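Local coordinates for citrinin polyketide synthase (Monascus purpureus, PDB 5MPT), which builds the keto-aldehyde precursor of the mycotoxin citrinin from malonyl-CoA units, here represented by the C-methyltransferase domain of the multidomain synthase, at residues R170-V173 and T174-A178; H139-T142 and S143-G146. All blocks are in the same frame, centred on the assembly; numbering follows the deposited sequence.

Contacts 1 and 2 each join neighbouring turns of a single helix, 167-178 and 136-146 respectively, and the two helices pack against each other, in part through Ile172, which rests on Lys140, Leu141 and Leu144. Contact 2 is the more buried: its surroundings are other helices, and the hydroxyls of Ser143 and Thr142 are bonded to a histidine of helix 40-62 and to the helix's own main chain. Contact 1 is only partly buried, with charged side chains on one side and Tyr177 beside S-adenosyl-L-homocysteine on another. The same main-chain pattern thus serves helix packing at 139-146 and reaches the methyl-transfer site at 170-178.

Contact 1. Residues R170-V173 and T174-A178. With SAH (S-adenosyl-L-homocysteine), chain B.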
ATOM      1  N   ARG A 170      -6.722 -14.771   3.273  1.00 30.62           N
ATOM      2  CA  ARG A 170      -6.670 -13.806   4.370  1.00 31.06           C
ATOM      3  C   ARG A 170      -5.329 -13.859   5.085  1.00 31.81           C
ATOM      4  O   ARG A 170      -4.777 -12.817   5.448  1.00 31.82           O
ATOM      5  CB  ARG A 170      -7.807 -14.064   5.357  1.00 31.14           C
ATOM      6  CG  ARG A 170      -9.160 -13.701   4.838  1.00 33.81           C
ATOM      7  CD  ARG A 170     -10.210 -13.706   5.947  1.00 36.04           C
ATOM      8  NE  ARG A 170     -10.478 -15.050   6.452  1.00 40.24           N
ATOM      9  CZ  ARG A 170     -11.361 -15.893   5.925  1.00 46.84           C
ATOM     10  NH1 ARG A 170     -12.065 -15.558   4.853  1.00 48.26           N
ATOM     11  NH2 ARG A 170     -11.537 -17.083   6.470  1.00 51.57           N
ATOM     12  N   GLU A 171      -4.778 -15.059   5.288  1.00 34.27           N
ATOM     13  CA  GLU A 171      -3.482 -15.153   5.947  1.00 36.67           C
ATOM     14  C   GLU A 171      -2.388 -14.553   5.082  1.00 32.64           C
ATOM     15  O   GLU A 171      -1.512 -13.837   5.581  1.00 32.52           O
ATOM     16  CB  GLU A 171      -3.147 -16.602   6.273  1.00 44.54           C
ATOM     17  CG  GLU A 171      -2.056 -16.740   7.301  1.00 53.12           C
ATOM     18  CD  GLU A 171      -1.644 -18.180   7.524  1.00 62.73           C
ATOM     19  OE1 GLU A 171      -1.326 -18.865   6.531  1.00 66.64           O
ATOM     20  OE2 GLU A 171      -1.637 -18.621   8.693  1.00 66.04           O
ATOM     21  N   ILE A 172      -2.428 -14.823   3.781  1.00 29.19           N
ATOM     22  CA  ILE A 172      -1.400 -14.303   2.888  1.00 28.24           C
ATOM     23  C   ILE A 172      -1.425 -12.782   2.882  1.00 27.43           C
ATOM     24  O   ILE A 172      -0.376 -12.131   2.952  1.00 26.88           O
ATOM     25  CB  ILE A 172      -1.584 -14.879   1.474  1.00 30.35           C
ATOM     26  CG1 ILE A 172      -1.250 -16.367   1.468  1.00 31.59           C
ATOM     27  CG2 ILE A 172      -0.733 -14.127   0.445  1.00 31.05           C
ATOM     28  CD1 ILE A 172      -1.637 -17.092   0.175  1.00 31.71           C
ATOM     29  N   VAL A 173      -2.609 -12.194   2.788  1.00 28.32           N
ATOM     30  CA  VAL A 173      -2.674 -10.751   2.615  1.00 30.10           C
ATOM     31  C   VAL A 173      -2.273 -10.037   3.908  1.00 27.33           C
ATOM     32  O   VAL A 173      -1.601  -8.995   3.867  1.00 27.18           O
ATOM     33  CB  VAL A 173      -4.064 -10.346   2.090  1.00 36.82           C
ATOM     34  CG1 VAL A 173      -5.120 -10.594   3.140  1.00 40.75           C
ATOM     35  CG2 VAL A 173      -4.036  -8.903   1.646  1.00 40.09           C
ATOM     36  N   THR A 174      -2.636 -10.597   5.073  1.00 26.64           N
ATOM     37  CA  THR A 174      -2.105 -10.111   6.341  1.00 25.90           C
ATOM     38  C   THR A 174      -0.586 -10.151   6.345  1.00 22.80           C
ATOM     39  O   THR A 174       0.072  -9.189   6.753  1.00 22.08           O
ATOM     40  CB  THR A 174      -2.631 -10.962   7.497  1.00 32.54           C
ATOM     41  OG1 THR A 174      -4.048 -10.831   7.583  1.00 36.80           O
ATOM     42  CG2 THR A 174      -1.995 -10.542   8.811  1.00 34.88           C
ATOM     43  N   ASP A 175      -0.012 -11.274   5.911  1.00 25.08           N
ATOM     44  CA  ASP A 175       1.440 -11.394   5.906  1.00 26.57           C
ATOM     45  C   ASP A 175       2.061 -10.408   4.929  1.00 24.22           C
ATOM     46  O   ASP A 175       3.121  -9.847   5.201  1.00 22.89           O
ATOM     47  CB  ASP A 175       1.848 -12.824   5.559  1.00 32.30           C
ATOM     48  CG  ASP A 175       1.672 -13.778   6.716  1.00 35.20           C
ATOM     49  OD1 ASP A 175       1.347 -13.311   7.824  1.00 34.97           O
ATOM     50  OD2 ASP A 175       1.887 -14.997   6.520  1.00 37.95           O
ATOM     51  N   VAL A 176       1.400 -10.163   3.797  1.00 22.18           N
ATOM     52  CA  VAL A 176       1.875  -9.137   2.866  1.00 22.75           C
ATOM     53  C   VAL A 176       1.958  -7.792   3.583  1.00 20.64           C
ATOM     54  O   VAL A 176       2.982  -7.096   3.522  1.00 21.36           O
ATOM     55  CB  VAL A 176       0.964  -9.067   1.626  1.00 22.59           C
ATOM     56  CG1 VAL A 176       1.267  -7.816   0.746  1.00 21.44           C
ATOM     57  CG2 VAL A 176       1.103 -10.351   0.792  1.00 24.44           C
ATOM     58  N   TYR A 177       0.911  -7.440   4.332  1.00 21.05           N
ATOM     59  CA  TYR A 177       0.867  -6.104   4.917  1.00 22.18           C
ATOM     60  C   TYR A 177       1.763  -5.936   6.135  1.00 23.43           C
ATOM     61  O   TYR A 177       2.185  -4.813   6.398  1.00 24.69           O
ATOM     62  CB  TYR A 177      -0.574  -5.735   5.302  1.00 22.94           C
ATOM     63  CG  TYR A 177      -1.524  -5.501   4.149  1.00 23.86           C
ATOM     64  CD1 TYR A 177      -1.145  -4.782   3.011  1.00 22.51           C
ATOM     65  CD2 TYR A 177      -2.808  -5.999   4.199  1.00 26.04           C
ATOM     66  CE1 TYR A 177      -2.021  -4.560   2.006  1.00 23.12           C
ATOM     67  CE2 TYR A 177      -3.681  -5.782   3.200  1.00 25.20           C
ATOM     68  CZ  TYR A 177      -3.290  -5.067   2.092  1.00 24.99           C
ATOM     69  OH  TYR A 177      -4.230  -4.857   1.106  1.00 27.14           O
ATOM     70  N   ALA A 178       2.023  -7.001   6.898  1.00 24.59           N
ATOM     71  CA  ALA A 178       2.786  -6.938   8.141  1.00 21.72           C
ATOM     72  C   ALA A 178       4.213  -7.441   7.995  1.00 21.63           C
ATOM     73  O   ALA A 178       5.137  -6.821   8.544  1.00 22.77           O
ATOM     74  CB  ALA A 178       2.093  -7.771   9.229  1.00 22.25           C
TER
HETATM   75  N   SAH B2201      -3.183  -0.423   6.446  1.00 23.29           N
HETATM   76  CA  SAH B2201      -3.643  -1.668   5.761  1.00 23.82           C
HETATM   77  CB  SAH B2201      -3.028  -1.997   4.406  1.00 24.69           C
HETATM   78  CG  SAH B2201      -3.534  -1.151   3.252  1.00 24.25           C
HETATM   79  SD  SAH B2201      -5.115  -1.891   2.714  1.00 25.90           S
HETATM   80  C   SAH B2201      -3.353  -2.858   6.717  1.00 24.99           C
HETATM   81  O   SAH B2201      -4.189  -3.856   6.519  1.00 26.98           O
HETATM   82  OXT SAH B2201      -2.449  -2.886   7.514  1.00 24.69           O
HETATM   83  C5' SAH B2201      -6.212  -0.452   2.622  1.00 25.52           C
HETATM   84  C4' SAH B2201      -7.076  -0.404   3.865  1.00 24.83           C
HETATM   85  O4' SAH B2201      -7.813   0.833   3.770  1.00 27.15           O
HETATM   86  C3' SAH B2201      -8.112  -1.529   3.990  1.00 25.50           C
HETATM   87  O3' SAH B2201      -8.086  -1.972   5.344  1.00 23.61           O
HETATM   88  C2' SAH B2201      -9.437  -0.835   3.628  1.00 26.24           C
HETATM   89  O2' SAH B2201     -10.552  -1.380   4.330  1.00 26.86           O
HETATM   90  C1' SAH B2201      -9.158   0.588   4.095  1.00 26.67           C
HETATM   91  N9  SAH B2201      -9.962   1.634   3.475  1.00 24.65           N
HETATM   92  C8  SAH B2201     -10.340   1.747   2.164  1.00 25.96           C
HETATM   93  N7  SAH B2201     -11.109   2.779   1.912  1.00 25.94           N
HETATM   94  C5  SAH B2201     -11.254   3.389   3.152  1.00 23.73           C
HETATM   95  C6  SAH B2201     -11.957   4.534   3.572  1.00 23.80           C
HETATM   96  N6  SAH B2201     -12.714   5.287   2.765  1.00 23.45           N
HETATM   97  N1  SAH B2201     -11.886   4.864   4.876  1.00 23.82           N
HETATM   98  C2  SAH B2201     -11.161   4.103   5.701  1.00 22.92           C
HETATM   99  N3  SAH B2201     -10.452   3.007   5.426  1.00 22.76           N
HETATM  100  C4  SAH B2201     -10.545   2.697   4.122  1.00 23.11           C
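Val176 N donates to Ile172 O over 2.8 Å, the shortest of the four main-chain hydrogen bonds that join 170-173 to 174-178. The same carbonyl oxygen lies against a methyl group, with Val176 CG2 at 3.2 Å from Ile172 O: chi1 of 169° puts CG1 anti to the backbone nitrogen and leaves CG2 beside it. The branched side chains of Ile172 and Val176 then meet through their CG2 methyls, forming an apolar strip that faces helix 136-146. Two residues earlier, Thr174 N bonds to Arg170 O at 168°, close to straight. Thr174 OG1 comes within 3.0 Å of Arg170 O as well, although its proton has another acceptor within reach. On the solvent side the carboxylates of Glu171 and Asp175 stay apart, with Glu171 OE1 and Asp175 OD2 separated by 5.0 Å; the salt bridge from Asp175 OD1 to Lys179 probably eases their mutual repulsion.

Val173 runs alongside Tyr177, both heading in the same direction. Methyl CG2 of Val173 touches Tyr177 CE2 at 3.5 Å, from the other side of the ring plane to the ligand. With chi1 at -69°, CG of Tyr177 sits beside the backbone nitrogen, and one ring face is presented to the ligand: CB of S-adenosyl-L-homocysteine stands 3.5 Å above the plane, over the ring centre. The phenol reaches further, placing Tyr177 OH 3.5 Å from the ligand sulfur SD, while Tyr177 CD2 lies 3.4 Å from the ligand carboxylate atom O. Thr217, itself hydrogen-bonded to the ligand, touches both Thr174 and Tyr177. The end of this helix thus forms one wall of the S-adenosylmethionine pocket of a methyltransferase, contributing a catalytic tyrosine that completes the active site with His289 and Glu315.

Contact 2. Residues H139-T142 and S143-G146; sequences HKLT and SLTG
Ser143 and Thr142 adjoin at the junction of 139-142 and 143-146, and each is tied to the turn before it. Ser143 N donates to His139 O over 3.2 Å, a rather long bond. Its side chain has chi1 of -79°, which folds OG back beside the backbone nitrogen; there the hydroxyl hydrogen-bonds to NE2 of His55 and links this helix to helix 40-62. Thr142 likewise carries OG1 beside its nitrogen, where it bonds to the carbonyl oxygen of Glu138. Its CG2 methyl instead lies beside the following peptide, with Thr142 CG2 3.6 Å from Ser143 N.

Main-chain i to i+4 bonding runs through the last turns of helix 136-146, which is surrounded by helices 40-62, 121-131, 167-178 and 321-327 in the helical part of the methyltransferase domain. Thr142 faces Leu51 and Cys52 as well as Trp322 and Ile326, so it lies between two of these helices, whereas Ser143 leans on Leu125 of another.

Leu141 supplies the apolar side. Its CD1 meets CD1 of Leu144 at 4.4 Å, a loose contact, and the side chain also rests on Ile172 and Ile326. The carbonyl of Leu141 receives Thr145 N over 3.3 Å in a long but nearly straight bond, at 170°, and Thr145 OG1 comes within 3.5 Å of Leu141 O. Gly146 N approaches Thr142 O more closely, at 2.8 Å, yet this bond is bent, with an angle of 133° at the hydrogen. One residue further on, the carbonyl of Ser143 accepts a hydrogen bond from the hydroxyl of Ser147.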
ATOM      1  N   HIS A 139       4.223 -13.227  -3.453  1.00 22.53           N
ATOM      2  CA  HIS A 139       4.344 -14.170  -4.565  1.00 22.55           C
ATOM      3  C   HIS A 139       3.253 -15.227  -4.508  1.00 23.50           C
ATOM      4  O   HIS A 139       2.687 -15.601  -5.547  1.00 26.23           O
ATOM      5  CB  HIS A 139       5.750 -14.759  -4.523  1.00 24.31           C
ATOM      6  CG  HIS A 139       6.792 -13.713  -4.690  1.00 22.95           C
ATOM      7  ND1 HIS A 139       8.041 -13.783  -4.103  1.00 22.50           N
ATOM      8  CD2 HIS A 139       6.741 -12.521  -5.327  1.00 22.91           C
ATOM      9  CE1 HIS A 139       8.724 -12.699  -4.418  1.00 22.74           C
ATOM     10  NE2 HIS A 139       7.953 -11.906  -5.140  1.00 23.72           N
ATOM     11  N   LYS A 140       2.931 -15.704  -3.306  1.00 22.45           N
ATOM     12  CA  LYS A 140       1.788 -16.588  -3.152  1.00 23.33           C
ATOM     13  C   LYS A 140       0.504 -15.874  -3.555  1.00 24.73           C
ATOM     14  O   LYS A 140      -0.354 -16.469  -4.228  1.00 27.30           O
ATOM     15  CB  LYS A 140       1.685 -17.082  -1.711  1.00 25.53           C
ATOM     16  CG  LYS A 140       2.846 -17.916  -1.208  1.00 28.59           C
ATOM     17  CD  LYS A 140       2.556 -18.384   0.220  1.00 32.63           C
ATOM     18  CE  LYS A 140       3.693 -19.175   0.829  1.00 41.72           C
ATOM     19  NZ  LYS A 140       3.546 -19.220   2.326  1.00 49.70           N
ATOM     20  N   LEU A 141       0.340 -14.611  -3.141  1.00 25.18           N
ATOM     21  CA  LEU A 141      -0.844 -13.865  -3.542  1.00 23.06           C
ATOM     22  C   LEU A 141      -0.889 -13.695  -5.053  1.00 23.46           C
ATOM     23  O   LEU A 141      -1.967 -13.735  -5.658  1.00 25.51           O
ATOM     24  CB  LEU A 141      -0.878 -12.505  -2.855  1.00 23.07           C
ATOM     25  CG  LEU A 141      -2.217 -11.754  -2.825  1.00 24.71           C
ATOM     26  CD1 LEU A 141      -3.267 -12.546  -2.077  1.00 26.24           C
ATOM     27  CD2 LEU A 141      -1.991 -10.409  -2.196  1.00 25.02           C
ATOM     28  N   THR A 142       0.272 -13.484  -5.673  1.00 25.50           N
ATOM     29  CA  THR A 142       0.327 -13.326  -7.122  1.00 25.32           C
ATOM     30  C   THR A 142      -0.243 -14.559  -7.834  1.00 24.59           C
ATOM     31  O   THR A 142      -1.036 -14.447  -8.791  1.00 24.47           O
ATOM     32  CB  THR A 142       1.779 -13.064  -7.529  1.00 25.42           C
ATOM     33  OG1 THR A 142       2.166 -11.757  -7.078  1.00 24.63           O
ATOM     34  CG2 THR A 142       1.966 -13.161  -9.050  1.00 24.08           C
ATOM     35  N   SER A 143       0.068 -15.747  -7.329  1.00 24.30           N
ATOM     36  CA  SER A 143      -0.478 -16.930  -7.978  1.00 26.31           C
ATOM     37  C   SER A 143      -1.918 -17.232  -7.567  1.00 25.92           C
ATOM     38  O   SER A 143      -2.670 -17.822  -8.366  1.00 25.63           O
ATOM     39  CB  SER A 143       0.430 -18.129  -7.709  1.00 28.14           C
ATOM     40  OG  SER A 143       1.543 -18.065  -8.576  1.00 29.85           O
ATOM     41  N   LEU A 144      -2.327 -16.820  -6.360  1.00 27.72           N
ATOM     42  CA  LEU A 144      -3.692 -17.058  -5.892  1.00 28.36           C
ATOM     43  C   LEU A 144      -4.711 -16.420  -6.828  1.00 26.56           C
ATOM     44  O   LEU A 144      -5.666 -17.079  -7.287  1.00 26.66           O
ATOM     45  CB  LEU A 144      -3.849 -16.525  -4.460  1.00 30.07           C
ATOM     46  CG  LEU A 144      -5.193 -16.753  -3.746  1.00 34.50           C
ATOM     47  CD1 LEU A 144      -5.061 -16.506  -2.244  1.00 34.42           C
ATOM     48  CD2 LEU A 144      -6.280 -15.840  -4.253  1.00 38.83           C
ATOM     49  N   THR A 145      -4.520 -15.146  -7.157  1.00 24.99           N
ATOM     50  CA  THR A 145      -5.403 -14.547  -8.155  1.00 26.48           C
ATOM     51  C   THR A 145      -4.918 -14.859  -9.558  1.00 25.56           C
ATOM     52  O   THR A 145      -5.730 -15.087 -10.457  1.00 24.74           O
ATOM     53  CB  THR A 145      -5.503 -13.023  -7.972  1.00 28.37           C
ATOM     54  OG1 THR A 145      -4.202 -12.442  -8.060  1.00 27.71           O
ATOM     55  CG2 THR A 145      -6.109 -12.665  -6.622  1.00 29.40           C
ATOM     56  N   GLY A 146      -3.597 -14.892  -9.747  1.00 25.29           N
ATOM     57  CA  GLY A 146      -3.024 -15.065 -11.078  1.00 23.85           C
ATOM     58  C   GLY A 146      -3.438 -16.355 -11.756  1.00 25.20           C
ATOM     59  O   GLY A 146      -3.656 -16.377 -12.968  1.00 26.34           O
TER